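Local coordinates for protein Hpr(Ser) kinase (Coxiella burnetii, PDB 3TQF) that probably uses ATP to phosphorylate a serine of the phosphocarrier protein HPr and probably removes that phosphate again, at residues Arg150-Arg153 and Leu154-Gly158. Numbering follows the deposited sequence.
Sequences RNHR and LKMEG
Arg150 meets Leu154 one helical turn on: the amide N of Leu154 donates to Arg150 O at 3.1 Å. The long arginine side chain reaches outward, where its NH2 bonds to the carbonyl of Leu83 of the second subunit. Leu154 packs on that same Leu83, so a flexible cation and a branched hydrocarbon serve one interface together. Asn151 O accepts the amide N of Lys155 at 2.9 Å, while the asparagine amide bonds weakly to Ile77 of the second subunit.

His152 is the buried member. Its ND1 is hydrogen-bonded to the hydroxyl of Tyr118, which helps hold the turn of the ring. Met156, present as selenomethionine, sets its CG over one ring face, 3.8 Å from the ring centroid in a CH-pi contact, with SE more oblique at 4.5 Å. Bends at chi2 (-50°) and chi3 carry SE and CE alongside the imidazole, CE reaching His152 CE1 at 3.8 Å, as an unbranched, polarisable chain can.

Arg153, with CG anti to the backbone N (chi1 173°), stands out from the helix as an extended chain, and Glu157 reaches back along the helix to place OE2 3.1 Å from Arg153 NE. OE2 stands over the guanidinium face, where no N-H points, so this salt bridge is of charge alone, the carboxylate plane turned 87° from the guanidinium; NH1 makes a second with Asp15. Successive i to i+4 backbone bonds with a salt bridge at the same spacing are characteristic of an alpha-helix, here helix 141-165 of the HPr kinase domain, one side of which packs against a neighbouring subunit.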
ATOM      1  N   ARG A 150      14.499  -1.285  10.317  1.00 33.46           N
ATOM      2  CA  ARG A 150      14.902  -0.101  11.086  1.00 34.79           C
ATOM      3  C   ARG A 150      15.007  -0.425  12.571  1.00 36.20           C
ATOM      4  O   ARG A 150      15.904   0.065  13.252  1.00 37.66           O
ATOM      5  CB  ARG A 150      13.919   1.051  10.861  1.00 35.01           C
ATOM      6  CG  ARG A 150      13.924   1.588   9.433  1.00 34.38           C
ATOM      7  CD  ARG A 150      12.803   2.565   9.204  1.00 34.73           C
ATOM      8  NE  ARG A 150      13.013   3.792   9.963  1.00 36.19           N
ATOM      9  CZ  ARG A 150      12.053   4.620  10.362  1.00 37.01           C
ATOM     10  NH1 ARG A 150      10.775   4.373  10.089  1.00 37.11           N
ATOM     11  NH2 ARG A 150      12.374   5.705  11.050  1.00 38.72           N
ATOM     12  N   ASN A 151      14.089  -1.251  13.063  1.00 36.56           N
ATOM     13  CA  ASN A 151      14.146  -1.740  14.440  1.00 38.13           C
ATOM     14  C   ASN A 151      15.380  -2.583  14.675  1.00 38.55           C
ATOM     15  O   ASN A 151      15.999  -2.502  15.736  1.00 40.14           O
ATOM     16  CB  ASN A 151      12.896  -2.564  14.796  1.00 38.42           C
ATOM     17  CG  ASN A 151      11.861  -1.763  15.561  1.00 39.60           C
ATOM     18  OD1 ASN A 151      11.832  -0.539  15.501  1.00 40.17           O
ATOM     19  ND2 ASN A 151      11.006  -2.459  16.292  1.00 40.86           N
ATOM     20  N   HIS A 152      15.730  -3.398  13.685  1.00 37.72           N
ATOM     21  CA  HIS A 152      16.917  -4.239  13.781  1.00 38.36           C
ATOM     22  C   HIS A 152      18.187  -3.393  13.895  1.00 39.41           C
ATOM     23  O   HIS A 152      19.053  -3.681  14.720  1.00 40.60           O
ATOM     24  CB  HIS A 152      17.018  -5.191  12.584  1.00 37.12           C
ATOM     25  CG  HIS A 152      18.268  -6.009  12.582  1.00 37.57           C
ATOM     26  ND1 HIS A 152      18.416  -7.141  13.351  1.00 38.96           N
ATOM     27  CD2 HIS A 152      19.442  -5.840  11.931  1.00 37.56           C
ATOM     28  CE1 HIS A 152      19.626  -7.641  13.166  1.00 39.84           C
ATOM     29  NE2 HIS A 152      20.268  -6.869  12.307  1.00 39.05           N
ATOM     30  N   ARG A 153      18.288  -2.354  13.073  1.00 39.31           N
ATOM     31  CA  ARG A 153      19.448  -1.474  13.098  1.00 40.86           C
ATOM     32  C   ARG A 153      19.587  -0.771  14.442  1.00 42.94           C
ATOM     33  O   ARG A 153      20.694  -0.647  14.965  1.00 44.58           O
ATOM     34  CB  ARG A 153      19.365  -0.441  11.977  1.00 40.57           C
ATOM     35  CG  ARG A 153      20.451   0.623  12.035  1.00 42.61           C
ATOM     36  CD  ARG A 153      20.757   1.174  10.664  1.00 43.36           C
ATOM     37  NE  ARG A 153      21.588   2.371  10.755  1.00 46.23           N
ATOM     38  CZ  ARG A 153      21.141   3.625  10.734  1.00 47.78           C
ATOM     39  NH1 ARG A 153      19.844   3.895  10.612  1.00 47.34           N
ATOM     40  NH2 ARG A 153      22.009   4.625  10.832  1.00 50.44           N
ATOM     41  N   LEU A 154      18.473  -0.307  14.999  1.00 43.41           N
ATOM     42  CA  LEU A 154      18.492   0.278  16.335  1.00 45.61           C
ATOM     43  C   LEU A 154      18.953  -0.745  17.372  1.00 46.92           C
ATOM     44  O   LEU A 154      19.735  -0.422  18.263  1.00 48.74           O
ATOM     45  CB  LEU A 154      17.115   0.829  16.713  1.00 45.80           C
ATOM     46  CG  LEU A 154      16.692   2.111  15.998  1.00 45.76           C
ATOM     47  CD1 LEU A 154      15.273   2.478  16.388  1.00 46.39           C
ATOM     48  CD2 LEU A 154      17.649   3.249  16.316  1.00 47.74           C
ATOM     49  N   LYS A 155      18.478  -1.978  17.240  1.00 46.51           N
ATOM     50  CA  LYS A 155      18.841  -3.048  18.167  1.00 48.28           C
ATOM     51  C   LYS A 155      20.336  -3.396  18.110  1.00 49.11           C
ATOM     52  O   LYS A 155      20.970  -3.592  19.145  1.00 50.92           O
ATOM     53  CB  LYS A 155      17.991  -4.294  17.896  1.00 47.57           C
ATOM     54  CG  LYS A 155      18.254  -5.430  18.873  1.00 50.41           C
ATOM     55  CD  LYS A 155      17.070  -6.381  19.005  1.00 51.99           C
ATOM     56  CE  LYS A 155      17.290  -7.366  20.162  1.00 55.31           C
ATOM     57  NZ  LYS A 155      16.042  -8.102  20.543  1.00 57.02           N
HETATM   58  N   MSE A 156      20.892  -3.463  16.902  1.00 48.22           N
HETATM   59  CA  MSE A 156      22.317  -3.735  16.720  1.00 49.40           C
HETATM   60  C   MSE A 156      23.163  -2.588  17.244  1.00 51.03           C
HETATM   61  O   MSE A 156      24.227  -2.815  17.812  1.00 53.07           O
HETATM   62  CB  MSE A 156      22.652  -3.984  15.244  1.00 48.21           C
HETATM   63  CG  MSE A 156      22.109  -5.294  14.665  1.00 48.04           C
HETATM   64 SE   MSE A 156      22.495  -6.903  15.724  1.00 52.32          SE
HETATM   65  CE  MSE A 156      20.831  -7.007  16.731  1.00 52.30           C
ATOM     66  N   GLU A 157      22.695  -1.357  17.047  1.00 50.59           N
ATOM     67  CA  GLU A 157      23.356  -0.189  17.626  1.00 52.57           C
ATOM     68  C   GLU A 157      23.243  -0.185  19.150  1.00 54.36           C
ATOM     69  O   GLU A 157      24.088   0.385  19.833  1.00 56.57           O
ATOM     70  CB  GLU A 157      22.785   1.102  17.037  1.00 52.14           C
ATOM     71  CG  GLU A 157      23.299   1.380  15.632  1.00 51.65           C
ATOM     72  CD  GLU A 157      22.535   2.469  14.915  1.00 51.84           C
ATOM     73  OE1 GLU A 157      21.790   3.224  15.578  1.00 53.37           O
ATOM     74  OE2 GLU A 157      22.687   2.573  13.677  1.00 51.31           O
ATOM     75  N   GLY A 158      22.193  -0.815  19.668  1.00 53.71           N
ATOM     76  CA  GLY A 158      22.026  -1.000  21.100  1.00 55.71           C
ATOM     77  C   GLY A 158      23.084  -1.903  21.699  1.00 57.40           C
ATOM     78  O   GLY A 158      23.602  -1.617  22.781  1.00 59.97           O
TER